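PDB 5UB7: phosphate-binding protein from Xanthomonas axonopodis pv. citri, which probably serves as the periplasmic substrate-binding protein of an ABC transporter for phosphate or phosphonate, and here holds ATP by its phosphates. Local coordinates for residues L5-I10 with V60-E65; R9-P14 with I42-D47; S64-A69 with S122-Y127; L83-G88 with A212-R217. All coordinates share one frame; numbering follows the deposited sequence.

Contact 1: L5-I10 with V60-E65; sequences LVLGRI and VDWVSE. With ATP (adenosine-5'-triphosphate), chain C.
Leu7 reaches over the indole of Trp62 and sets one methyl, CD1, on its face, 3.8 Å from the centroid of the five-membered ring and 16° off the ring normal. With CG anti to the backbone N (chi1 170°), the other methyl, CD2, is carried on to the six-membered ring, where it nears CZ3 and CH2. Leu5 adds a second bump on the same side of the sheet, its CD2 meeting Trp62 CE3 obliquely at 4.0 Å. On the reverse side Gly8 presents bare backbone, and Val60 CG1 fills the hollow, 4.1 Å from Gly8 N, while Val6 CG1 packs against Val60. The backbones run parallel. Val6 O accepts from both Asp61 N and Trp62 N, and Asp61 OD2 accepts from Val6 N (2.8 Å) through its anti lone pair. At the end of strand 62-65, Glu65 bends at chi2 and takes Ile10 N on the syn lone pair of OE2 at 2.8 Å, nearly straight at 170°. Arg9 NE bonds Ile10 O, and its NH2 donates to ATP O1B at 3.0 Å. Parallel strands whose C-terminal ends deliver loops to an anion are characteristic of the alpha/beta lobes of periplasmic binding proteins.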
# COMPACT_ATOMS: atom_id res chain seq x y z
N LEU A 5 -19.89 -7.53 -10.36
CA LEU A 5 -18.62 -6.77 -10.28
C LEU A 5 -18.08 -6.97 -8.89
O LEU A 5 -18.76 -6.64 -7.89
CB LEU A 5 -18.79 -5.28 -10.56
CG LEU A 5 -17.52 -4.41 -10.51
CD1 LEU A 5 -16.55 -4.77 -11.63
CD2 LEU A 5 -17.87 -2.92 -10.58
N VAL A 6 -16.88 -7.55 -8.81
CA VAL A 6 -16.29 -7.81 -7.52
C VAL A 6 -15.10 -6.89 -7.26
O VAL A 6 -14.07 -6.93 -7.95
CB VAL A 6 -15.95 -9.30 -7.32
CG1 VAL A 6 -15.57 -9.56 -5.87
CG2 VAL A 6 -17.14 -10.18 -7.68
N LEU A 7 -15.28 -6.07 -6.22
CA LEU A 7 -14.27 -5.12 -5.72
C LEU A 7 -13.55 -5.71 -4.52
O LEU A 7 -14.17 -6.31 -3.67
CB LEU A 7 -14.96 -3.80 -5.32
CG LEU A 7 -14.18 -2.72 -4.57
CD1 LEU A 7 -12.86 -2.37 -5.27
CD2 LEU A 7 -15.09 -1.51 -4.41
N GLY A 8 -12.25 -5.54 -4.43
CA GLY A 8 -11.56 -5.87 -3.19
C GLY A 8 -10.26 -5.14 -2.98
O GLY A 8 -9.88 -4.28 -3.78
N ARG A 9 -9.60 -5.51 -1.89
CA ARG A 9 -8.19 -5.18 -1.68
C ARG A 9 -7.52 -6.19 -0.78
O ARG A 9 -8.20 -6.98 -0.12
CB ARG A 9 -8.03 -3.79 -1.07
CG ARG A 9 -8.61 -3.62 0.33
CD ARG A 9 -8.09 -2.34 0.96
NE ARG A 9 -6.85 -2.56 1.66
CZ ARG A 9 -6.01 -1.60 2.04
NH1 ARG A 9 -6.24 -0.31 1.78
NH2 ARG A 9 -4.90 -1.95 2.69
N ILE A 10 -6.19 -6.13 -0.72
CA ILE A 10 -5.42 -6.93 0.20
C ILE A 10 -5.61 -6.29 1.55
O ILE A 10 -5.36 -5.11 1.69
CB ILE A 10 -3.93 -6.94 -0.13
CG1 ILE A 10 -3.70 -7.44 -1.55
CG2 ILE A 10 -3.19 -7.84 0.86
CD1 ILE A 10 -2.28 -7.17 -2.02
N VAL A 60 -12.16 -12.00 -8.18
CA VAL A 60 -12.13 -10.55 -7.96
C VAL A 60 -11.87 -9.87 -9.31
O VAL A 60 -11.09 -10.38 -10.11
CB VAL A 60 -11.06 -10.14 -6.93
CG1 VAL A 60 -10.95 -8.61 -6.78
CG2 VAL A 60 -11.38 -10.77 -5.59
N ASP A 61 -12.51 -8.72 -9.54
CA ASP A 61 -12.33 -7.93 -10.76
C ASP A 61 -11.53 -6.64 -10.60
O ASP A 61 -10.81 -6.26 -11.48
CB ASP A 61 -13.70 -7.55 -11.29
CG ASP A 61 -14.56 -8.75 -11.57
OD1 ASP A 61 -14.24 -9.50 -12.50
OD2 ASP A 61 -15.55 -8.95 -10.85
N TRP A 62 -11.69 -5.96 -9.50
CA TRP A 62 -11.14 -4.64 -9.37
C TRP A 62 -10.59 -4.44 -7.97
O TRP A 62 -11.25 -4.75 -7.01
CB TRP A 62 -12.29 -3.66 -9.70
CG TRP A 62 -12.16 -2.26 -9.15
CD1 TRP A 62 -11.01 -1.53 -8.96
CD2 TRP A 62 -13.22 -1.43 -8.77
NE1 TRP A 62 -11.30 -0.30 -8.44
CE2 TRP A 62 -12.66 -0.20 -8.32
CE3 TRP A 62 -14.62 -1.59 -8.73
CZ2 TRP A 62 -13.45 0.87 -7.85
CZ3 TRP A 62 -15.42 -0.52 -8.26
CH2 TRP A 62 -14.82 0.69 -7.83
N VAL A 63 -9.36 -3.97 -7.82
CA VAL A 63 -8.84 -3.65 -6.49
C VAL A 63 -8.27 -2.23 -6.49
O VAL A 63 -7.78 -1.76 -7.53
CB VAL A 63 -7.79 -4.67 -6.03
CG1 VAL A 63 -8.35 -6.08 -6.04
CG2 VAL A 63 -6.57 -4.63 -6.92
N SER A 64 -8.36 -1.55 -5.34
CA SER A 64 -7.67 -0.30 -5.11
C SER A 64 -6.50 -0.61 -4.22
O SER A 64 -6.67 -1.21 -3.17
CB SER A 64 -8.59 0.72 -4.46
OG SER A 64 -8.04 2.02 -4.61
N GLU A 65 -5.30 -0.21 -4.63
CA GLU A 65 -4.08 -0.59 -3.88
C GLU A 65 -3.06 0.51 -3.91
O GLU A 65 -2.98 1.26 -4.87
CB GLU A 65 -3.41 -1.83 -4.50
CG GLU A 65 -4.15 -3.14 -4.32
CD GLU A 65 -4.23 -3.55 -2.87
OE1 GLU A 65 -3.37 -3.12 -2.10
OE2 GLU A 65 -5.15 -4.32 -2.52
PG ATP C . 0.56 0.88 2.55
O1G ATP C . 0.25 -0.15 1.49
O2G ATP C . 1.66 1.83 2.14
O3G ATP C . 0.76 0.27 3.95
PB ATP C . -2.27 1.42 3.01
O1B ATP C . -2.75 0.14 2.32
O2B ATP C . -2.51 1.55 4.49
O3B ATP C . -0.74 1.88 2.71
PA ATP C . -4.23 3.51 2.82
O1A ATP C . -4.55 4.42 1.67
O2A ATP C . -5.24 2.51 3.36
O3A ATP C . -2.97 2.66 2.25
O5' ATP C . -3.59 4.47 3.97

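Contact 2: R9-P14 with I42-D47; sequences RISDDP and ILMAPD. With ATP (adenosine-5'-triphosphate), chain C.
The peptide carbonyl of Arg9 takes Ala45 N at 3.2 Å with the donor tilted 30° from the carbonyl plane, whereas that of Ala45 points almost straight at Ser11 N, 2.7 Å away. Arg9 starts out away from the 42-47 segment, and its guanidinium serves the ATP phosphates. Met44 lies alongside the Arg9 carbonyl, with CB 3.3 Å from Arg9 O, and its chain then bends at chi3 (-80°) to bring CE to Pro14, 3.4 Å from the carbonyl O and 4.1 Å from the ring carbon CB. Its sulfur SD also nears Ser11 CB. The single bridge of Ile10 with Ala45 carries the pairing of parallel strands 4-8 and 39-42 into the loops that follow them, as befits an alpha/beta lobe in which each strand hands over to a helix. Ser11 OG accepts from Asp13 N at 2.9 Å, an ST turn just ahead of helix 14-28, for which Asp13 is the N-cap residue. Ile10 packs CG2 onto Asp47 CA at 3.5 Å. Asp47 is the N-cap residue of helix 48-56, and its OD1 takes Gln50 N.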
# COMPACT_ATOMS: atom_id res chain seq x y z
N ARG A 9 -9.60 -5.51 -1.89
CA ARG A 9 -8.19 -5.18 -1.68
C ARG A 9 -7.52 -6.19 -0.78
O ARG A 9 -8.20 -6.98 -0.12
CB ARG A 9 -8.03 -3.79 -1.07
CG ARG A 9 -8.61 -3.62 0.33
CD ARG A 9 -8.09 -2.34 0.96
NE ARG A 9 -6.85 -2.56 1.66
CZ ARG A 9 -6.01 -1.60 2.04
NH1 ARG A 9 -6.24 -0.31 1.78
NH2 ARG A 9 -4.90 -1.95 2.69
N ILE A 10 -6.19 -6.13 -0.72
CA ILE A 10 -5.42 -6.93 0.20
C ILE A 10 -5.61 -6.29 1.55
O ILE A 10 -5.36 -5.11 1.69
CB ILE A 10 -3.93 -6.94 -0.13
CG1 ILE A 10 -3.70 -7.44 -1.55
CG2 ILE A 10 -3.19 -7.84 0.86
CD1 ILE A 10 -2.28 -7.17 -2.02
N SER A 11 -6.04 -7.05 2.54
CA SER A 11 -6.34 -6.45 3.82
C SER A 11 -6.09 -7.32 5.03
O SER A 11 -6.61 -8.44 5.12
CB SER A 11 -7.82 -6.05 3.83
OG SER A 11 -8.28 -5.94 5.15
N ASP A 12 -5.38 -6.74 6.00
CA ASP A 12 -5.18 -7.38 7.31
C ASP A 12 -6.27 -6.99 8.34
O ASP A 12 -6.13 -7.26 9.54
CB ASP A 12 -3.79 -7.02 7.86
CG ASP A 12 -3.62 -5.52 8.12
OD1 ASP A 12 -4.24 -4.69 7.39
OD2 ASP A 12 -2.85 -5.18 9.06
N ASP A 13 -7.33 -6.35 7.85
CA ASP A 13 -8.40 -5.85 8.69
C ASP A 13 -9.66 -5.73 7.83
O ASP A 13 -10.02 -4.61 7.39
CB ASP A 13 -8.01 -4.48 9.27
CG ASP A 13 -8.93 -4.02 10.40
OD1 ASP A 13 -9.86 -4.78 10.79
OD2 ASP A 13 -8.70 -2.90 10.89
N PRO A 14 -10.27 -6.88 7.50
CA PRO A 14 -11.47 -6.92 6.63
C PRO A 14 -12.71 -6.21 7.21
O PRO A 14 -13.58 -5.78 6.46
CB PRO A 14 -11.75 -8.42 6.46
CG PRO A 14 -10.48 -9.08 6.78
CD PRO A 14 -9.79 -8.24 7.81
N ILE A 42 -18.11 -7.58 -2.47
CA ILE A 42 -16.80 -7.29 -1.92
C ILE A 42 -16.09 -8.63 -1.68
O ILE A 42 -16.68 -9.56 -1.14
CB ILE A 42 -16.90 -6.54 -0.57
CG1 ILE A 42 -17.62 -5.18 -0.70
CG2 ILE A 42 -15.52 -6.37 0.07
CD1 ILE A 42 -17.09 -4.29 -1.76
N LEU A 43 -14.83 -8.73 -2.07
CA LEU A 43 -14.02 -9.86 -1.70
C LEU A 43 -12.58 -9.40 -1.47
O LEU A 43 -11.86 -9.11 -2.44
CB LEU A 43 -14.06 -10.94 -2.77
CG LEU A 43 -13.21 -12.18 -2.46
CD1 LEU A 43 -13.43 -12.75 -1.05
CD2 LEU A 43 -13.42 -13.25 -3.50
N MET A 44 -12.18 -9.36 -0.20
CA MET A 44 -10.83 -9.00 0.18
C MET A 44 -10.01 -10.26 0.28
O MET A 44 -10.54 -11.36 0.15
CB MET A 44 -10.83 -8.21 1.49
CG MET A 44 -11.36 -6.81 1.29
SD MET A 44 -11.80 -6.01 2.82
CE MET A 44 -13.41 -6.72 3.18
N ALA A 45 -8.70 -10.10 0.45
CA ALA A 45 -7.84 -11.23 0.71
C ALA A 45 -6.74 -10.83 1.70
O ALA A 45 -6.43 -9.63 1.82
CB ALA A 45 -7.25 -11.76 -0.60
N PRO A 46 -6.18 -11.82 2.44
CA PRO A 46 -5.19 -11.54 3.49
C PRO A 46 -3.82 -11.07 2.99
O PRO A 46 -3.13 -10.33 3.67
CB PRO A 46 -5.03 -12.89 4.21
CG PRO A 46 -6.03 -13.82 3.63
CD PRO A 46 -6.46 -13.27 2.32
N ASP A 47 -3.43 -11.52 1.80
CA ASP A 47 -2.16 -11.16 1.24
C ASP A 47 -2.22 -11.13 -0.28
O ASP A 47 -3.21 -11.54 -0.88
CB ASP A 47 -1.09 -12.15 1.73
CG ASP A 47 -1.45 -13.61 1.45
OD1 ASP A 47 -1.77 -13.97 0.30
OD2 ASP A 47 -1.39 -14.42 2.41
PG ATP C . 0.56 0.88 2.55
O1G ATP C . 0.25 -0.15 1.49
O2G ATP C . 1.66 1.83 2.14
O3G ATP C . 0.76 0.27 3.95
PB ATP C . -2.27 1.42 3.01
O1B ATP C . -2.75 0.14 2.32
O2B ATP C . -2.51 1.55 4.49
O3B ATP C . -0.74 1.88 2.71
PA ATP C . -4.23 3.51 2.82
O1A ATP C . -4.55 4.42 1.67
O2A ATP C . -5.24 2.51 3.36
O3A ATP C . -2.97 2.66 2.25
O5' ATP C . -3.59 4.47 3.97

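Contact 3: S64-A69 with S122-Y127; sequences SETTGA and SSTSGY. With ATP (adenosine-5'-triphosphate), chain C.
The side chains of Thr66 and Thr124 slide past each other in opposite directions, and their hydroxyls meet at 2.7 Å, Thr124 OG1 donating to Thr66 OG1. Thr66 OG1 in turn donates a hydrogen bond to ATP O1G, also at 2.7 Å, so a chain of hydrogen bonds runs from Thr124 through Thr66 to the gamma-phosphate. The first torsion of Thr66 (chi1 52°) places OG1 between the backbone N and the carbonyl carbon, facing Thr124, while CG2 lies against the phosphate oxygens O1G and O3B. Thr124 OG1 sits anti to its carbonyl carbon (chi1 -67°) and points into the first turn of helix 67-75, where it accepts from Ala69 N at 3.0 Å. This one oxygen thus gives to a side chain and takes from a backbone. The fit beside it is close: Thr124 CG2 rests on Gly68, and Ala69 CB touches Ser122 O at 3.4 Å.

The hydroxyls of Ser123 and Ser125 both reach the gamma-phosphate. Ser123 OG, anti to the backbone N, donates to ATP O3G and accepts from Gly126 N as an N-cap. Ser125 grips ATP O2G twice, through OG and through its backbone N, both at 2.8 Å, and Thr124 N adds a bond to O1G. The start of helix 124-136 would favour the negative charge, while helix 67-75 contributes through Thr66 just ahead of it. Phe93 packs beside both threonines. A helix N-terminus whose backbone N-H groups and hydroxyls gather round a phosphate is consistent with the anion site in the cleft of periplasmic phosphate- and phosphonate-binding proteins.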
# COMPACT_ATOMS: atom_id res chain seq x y z
N SER A 64 -8.36 -1.55 -5.34
CA SER A 64 -7.67 -0.30 -5.11
C SER A 64 -6.50 -0.61 -4.22
O SER A 64 -6.67 -1.21 -3.17
CB SER A 64 -8.59 0.72 -4.46
OG SER A 64 -8.04 2.02 -4.61
N GLU A 65 -5.30 -0.21 -4.63
CA GLU A 65 -4.08 -0.59 -3.88
C GLU A 65 -3.06 0.51 -3.91
O GLU A 65 -2.98 1.26 -4.87
CB GLU A 65 -3.41 -1.83 -4.50
CG GLU A 65 -4.15 -3.14 -4.32
CD GLU A 65 -4.23 -3.55 -2.87
OE1 GLU A 65 -3.37 -3.12 -2.10
OE2 GLU A 65 -5.15 -4.32 -2.52
N THR A 66 -2.21 0.55 -2.89
CA THR A 66 -1.00 1.31 -2.98
C THR A 66 -0.17 0.64 -4.05
O THR A 66 -0.38 -0.53 -4.40
CB THR A 66 -0.27 1.38 -1.66
OG1 THR A 66 -0.10 0.06 -1.17
CG2 THR A 66 -1.10 2.18 -0.68
N THR A 67 0.76 1.41 -4.59
CA THR A 67 1.40 1.08 -5.83
C THR A 67 2.36 -0.09 -5.72
O THR A 67 2.34 -0.93 -6.60
CB THR A 67 2.04 2.32 -6.48
OG1 THR A 67 2.88 3.02 -5.54
CG2 THR A 67 0.92 3.24 -6.94
N GLY A 68 3.12 -0.20 -4.62
CA GLY A 68 3.92 -1.40 -4.33
C GLY A 68 3.12 -2.71 -4.31
O GLY A 68 3.49 -3.70 -4.96
N ALA A 69 2.01 -2.70 -3.58
CA ALA A 69 1.13 -3.85 -3.52
C ALA A 69 0.57 -4.13 -4.89
O ALA A 69 0.46 -5.29 -5.30
CB ALA A 69 0.01 -3.63 -2.55
N SER A 122 2.73 -7.11 2.16
CA SER A 122 1.99 -6.40 1.14
C SER A 122 2.03 -4.86 1.29
O SER A 122 1.47 -4.17 0.43
CB SER A 122 0.55 -6.88 1.15
OG SER A 122 0.48 -8.31 1.08
N SER A 123 2.65 -4.32 2.34
CA SER A 123 2.65 -2.86 2.59
C SER A 123 3.69 -2.16 1.71
O SER A 123 4.89 -2.51 1.71
CB SER A 123 2.96 -2.56 4.05
OG SER A 123 2.99 -1.18 4.33
N THR A 124 3.21 -1.19 0.95
CA THR A 124 4.06 -0.38 0.10
C THR A 124 4.98 0.50 0.98
O THR A 124 6.20 0.44 0.86
CB THR A 124 3.21 0.48 -0.87
OG1 THR A 124 2.52 -0.37 -1.82
CG2 THR A 124 4.06 1.46 -1.60
N SER A 125 4.40 1.30 1.87
CA SER A 125 5.18 2.23 2.69
C SER A 125 5.83 1.63 3.92
O SER A 125 6.80 2.19 4.48
CB SER A 125 4.33 3.42 3.12
OG SER A 125 3.31 3.05 4.03
N GLY A 126 5.31 0.50 4.37
CA GLY A 126 5.80 -0.13 5.60
C GLY A 126 6.58 -1.41 5.43
O GLY A 126 6.93 -2.05 6.41
N TYR A 127 6.84 -1.82 4.18
CA TYR A 127 7.71 -2.96 3.92
C TYR A 127 8.49 -2.83 2.60
O TYR A 127 9.70 -2.81 2.59
CB TYR A 127 6.88 -4.24 3.97
CG TYR A 127 7.62 -5.49 3.56
CD1 TYR A 127 8.42 -6.15 4.43
CD2 TYR A 127 7.48 -6.01 2.27
CE1 TYR A 127 9.10 -7.28 4.07
CE2 TYR A 127 8.15 -7.15 1.88
CZ TYR A 127 8.95 -7.77 2.80
OH TYR A 127 9.61 -8.89 2.45
PG ATP C . 0.56 0.88 2.55
O1G ATP C . 0.25 -0.15 1.49
O2G ATP C . 1.66 1.83 2.14
O3G ATP C . 0.76 0.27 3.95
PB ATP C . -2.27 1.42 3.01
O1B ATP C . -2.75 0.14 2.32
O2B ATP C . -2.51 1.55 4.49
O3B ATP C . -0.74 1.88 2.71
PA ATP C . -4.23 3.51 2.82
O1A ATP C . -4.55 4.42 1.67
O2A ATP C . -5.24 2.51 3.36
O3A ATP C . -2.97 2.66 2.25
O5' ATP C . -3.59 4.47 3.97

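Contact 4: L83-G88 with A212-R217; sequences LMTERG and AVEMVR. With ATP (adenosine-5'-triphosphate), chain C.
Thr85 and Glu214 meet at about a right angle, and Thr85 OG1 donates to Glu214 OE2 at 2.7 Å, on the anti lone pair of the carboxylate. CG of Glu214 lies anti to the carbonyl carbon (chi1 -55°), and a bend at chi2 turns the carboxylate toward Thr85. The same OE2 is bonded to Ser64 OG and the other oxygen, OE1, to Trp62 NE1, so both carboxylate oxygens have partners and the buried charge is shared among three polar groups. Such a set of bonds would be expected to stabilise the carboxylate form.

Backbone polar atoms are met across the two antiparallel strands. Glu214 N binds Leu83 O at 2.9 Å, while Thr85 N reaches Ala212 O at 3.0 Å from well above the carbonyl plane. Between these bonds lies the non-hydrogen-bonded pair Met84 and Val213, with Met84 SD 4.1 Å from Val213 CG2.

Arg87 extends from CG to NE past Ala212, whose CB lies 3.6 Å above one face of the guanidinium, toward its rim. The guanidinium edge faces the alpha-phosphate of ATP, with NH1 close to O1A, too close for the bond to be taken as certain, while NH2 is bonded to Ser64 OG. Ser64 therefore joins the arginine to the acid.

Strand 209-217 lies between strands 62-65 and 79-87, antiparallel to both, and strand 251-255 flanks 79-87 beyond. Helix 222-235 packs on Leu83 and helix 67-75 on Val213, on opposite faces of the sheet.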
# COMPACT_ATOMS: atom_id res chain seq x y z
N LEU A 83 -6.48 3.14 -13.55
CA LEU A 83 -6.30 4.58 -13.33
C LEU A 83 -5.31 4.73 -12.22
O LEU A 83 -5.20 3.84 -11.38
CB LEU A 83 -7.61 5.19 -12.86
CG LEU A 83 -8.75 5.17 -13.87
CD1 LEU A 83 -10.09 5.49 -13.22
CD2 LEU A 83 -8.41 6.15 -14.99
N MET A 84 -4.59 5.84 -12.23
CA MET A 84 -3.84 6.30 -11.05
C MET A 84 -4.82 6.96 -10.12
O MET A 84 -5.76 7.62 -10.57
CB MET A 84 -2.72 7.30 -11.40
CG MET A 84 -1.75 6.78 -12.43
SD MET A 84 -1.06 5.17 -12.05
CE MET A 84 -0.02 5.59 -10.64
N THR A 85 -4.59 6.77 -8.83
CA THR A 85 -5.49 7.17 -7.78
C THR A 85 -4.74 8.13 -6.85
O THR A 85 -3.53 7.97 -6.58
CB THR A 85 -5.98 5.95 -6.99
OG1 THR A 85 -6.45 4.97 -7.90
CG2 THR A 85 -7.08 6.31 -5.99
N GLU A 86 -5.51 9.11 -6.36
CA GLU A 86 -5.04 10.21 -5.54
C GLU A 86 -5.83 10.17 -4.22
O GLU A 86 -7.03 10.06 -4.22
CB GLU A 86 -5.28 11.49 -6.34
CG GLU A 86 -4.93 12.80 -5.67
CD GLU A 86 -5.37 13.98 -6.50
OE1 GLU A 86 -4.90 14.05 -7.68
OE2 GLU A 86 -6.18 14.81 -5.97
N ARG A 87 -5.14 10.25 -3.08
CA ARG A 87 -5.77 10.08 -1.76
C ARG A 87 -5.38 11.21 -0.80
O ARG A 87 -4.21 11.59 -0.74
CB ARG A 87 -5.36 8.74 -1.16
CG ARG A 87 -6.07 7.55 -1.80
CD ARG A 87 -5.55 6.26 -1.21
NE ARG A 87 -6.13 5.11 -1.89
CZ ARG A 87 -5.88 3.84 -1.59
NH1 ARG A 87 -5.06 3.51 -0.60
NH2 ARG A 87 -6.47 2.89 -2.29
N GLY A 88 -6.34 11.72 -0.04
CA GLY A 88 -6.10 12.91 0.79
C GLY A 88 -5.49 14.09 0.06
O GLY A 88 -4.61 14.75 0.58
N ALA A 212 -1.27 5.41 -5.09
CA ALA A 212 -2.27 4.34 -5.26
C ALA A 212 -2.70 4.20 -6.72
O ALA A 212 -2.49 5.11 -7.52
CB ALA A 212 -3.51 4.60 -4.41
N VAL A 213 -3.33 3.07 -7.03
CA VAL A 213 -3.74 2.74 -8.38
C VAL A 213 -4.96 1.79 -8.30
O VAL A 213 -5.09 0.98 -7.40
CB VAL A 213 -2.52 2.16 -9.13
CG1 VAL A 213 -1.96 0.99 -8.35
CG2 VAL A 213 -2.82 1.76 -10.57
N GLU A 214 -5.89 1.95 -9.23
CA GLU A 214 -6.95 0.99 -9.44
C GLU A 214 -6.41 -0.05 -10.41
O GLU A 214 -5.89 0.30 -11.46
CB GLU A 214 -8.17 1.68 -10.03
CG GLU A 214 -8.65 2.85 -9.19
CD GLU A 214 -8.82 2.50 -7.73
OE1 GLU A 214 -9.70 1.66 -7.41
OE2 GLU A 214 -8.04 3.05 -6.90
N MET A 215 -6.50 -1.33 -10.03
CA MET A 215 -6.05 -2.43 -10.87
C MET A 215 -7.28 -3.26 -11.23
O MET A 215 -8.22 -3.36 -10.45
CB MET A 215 -5.05 -3.30 -10.11
CG MET A 215 -3.80 -2.61 -9.56
SD MET A 215 -2.57 -2.15 -10.80
CE MET A 215 -1.92 -3.75 -11.29
N VAL A 216 -7.28 -3.85 -12.43
CA VAL A 216 -8.37 -4.73 -12.83
C VAL A 216 -7.78 -6.02 -13.28
O VAL A 216 -6.62 -6.06 -13.76
CB VAL A 216 -9.32 -4.19 -13.95
CG1 VAL A 216 -10.17 -3.01 -13.47
CG2 VAL A 216 -8.55 -3.85 -15.23
N ARG A 217 -8.58 -7.07 -13.14
CA ARG A 217 -8.11 -8.41 -13.44
C ARG A 217 -7.85 -8.54 -14.95
O ARG A 217 -8.54 -7.90 -15.78
CB ARG A 217 -9.04 -9.50 -12.87
CG ARG A 217 -10.32 -9.71 -13.63
CD ARG A 217 -11.07 -10.97 -13.17
NE ARG A 217 -12.13 -11.29 -14.13
CZ ARG A 217 -11.95 -11.86 -15.32
NH1 ARG A 217 -10.74 -12.23 -15.74
NH2 ARG A 217 -12.99 -12.08 -16.10
PG ATP C . 0.56 0.88 2.55
O1G ATP C . 0.25 -0.15 1.49
O2G ATP C . 1.66 1.83 2.14
O3G ATP C . 0.76 0.27 3.95
PB ATP C . -2.27 1.42 3.01
O1B ATP C . -2.75 0.14 2.32
O2B ATP C . -2.51 1.55 4.49
O3B ATP C . -0.74 1.88 2.71
PA ATP C . -4.23 3.51 2.82
O1A ATP C . -4.55 4.42 1.67
O2A ATP C . -5.24 2.51 3.36
O3A ATP C . -2.97 2.66 2.25
O5' ATP C . -3.59 4.47 3.97

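The four contacts converge on ATP, and each brings at least one residue to its phosphates. Contact 3, with its centre about 2 Å from the centre of the chain, takes the gamma-phosphate; Arg9, shared by contacts 1 and 2, reaches the beta-phosphate, and Arg87 of contact 4 comes very close to the alpha-phosphate. Contacts 1 and 2 have centres about 9 Å apart and continue one another along the 5-14 stretch, Leu7 O probably bonding to Leu43 N at 3.0 Å. Strand 62-65 links contacts 1, 3 and 4: Glu65 O probably accepts from Val213 N at 2.8 Å. Contacts 2 and 4 do not touch, their nearest atoms being about 5 Å apart.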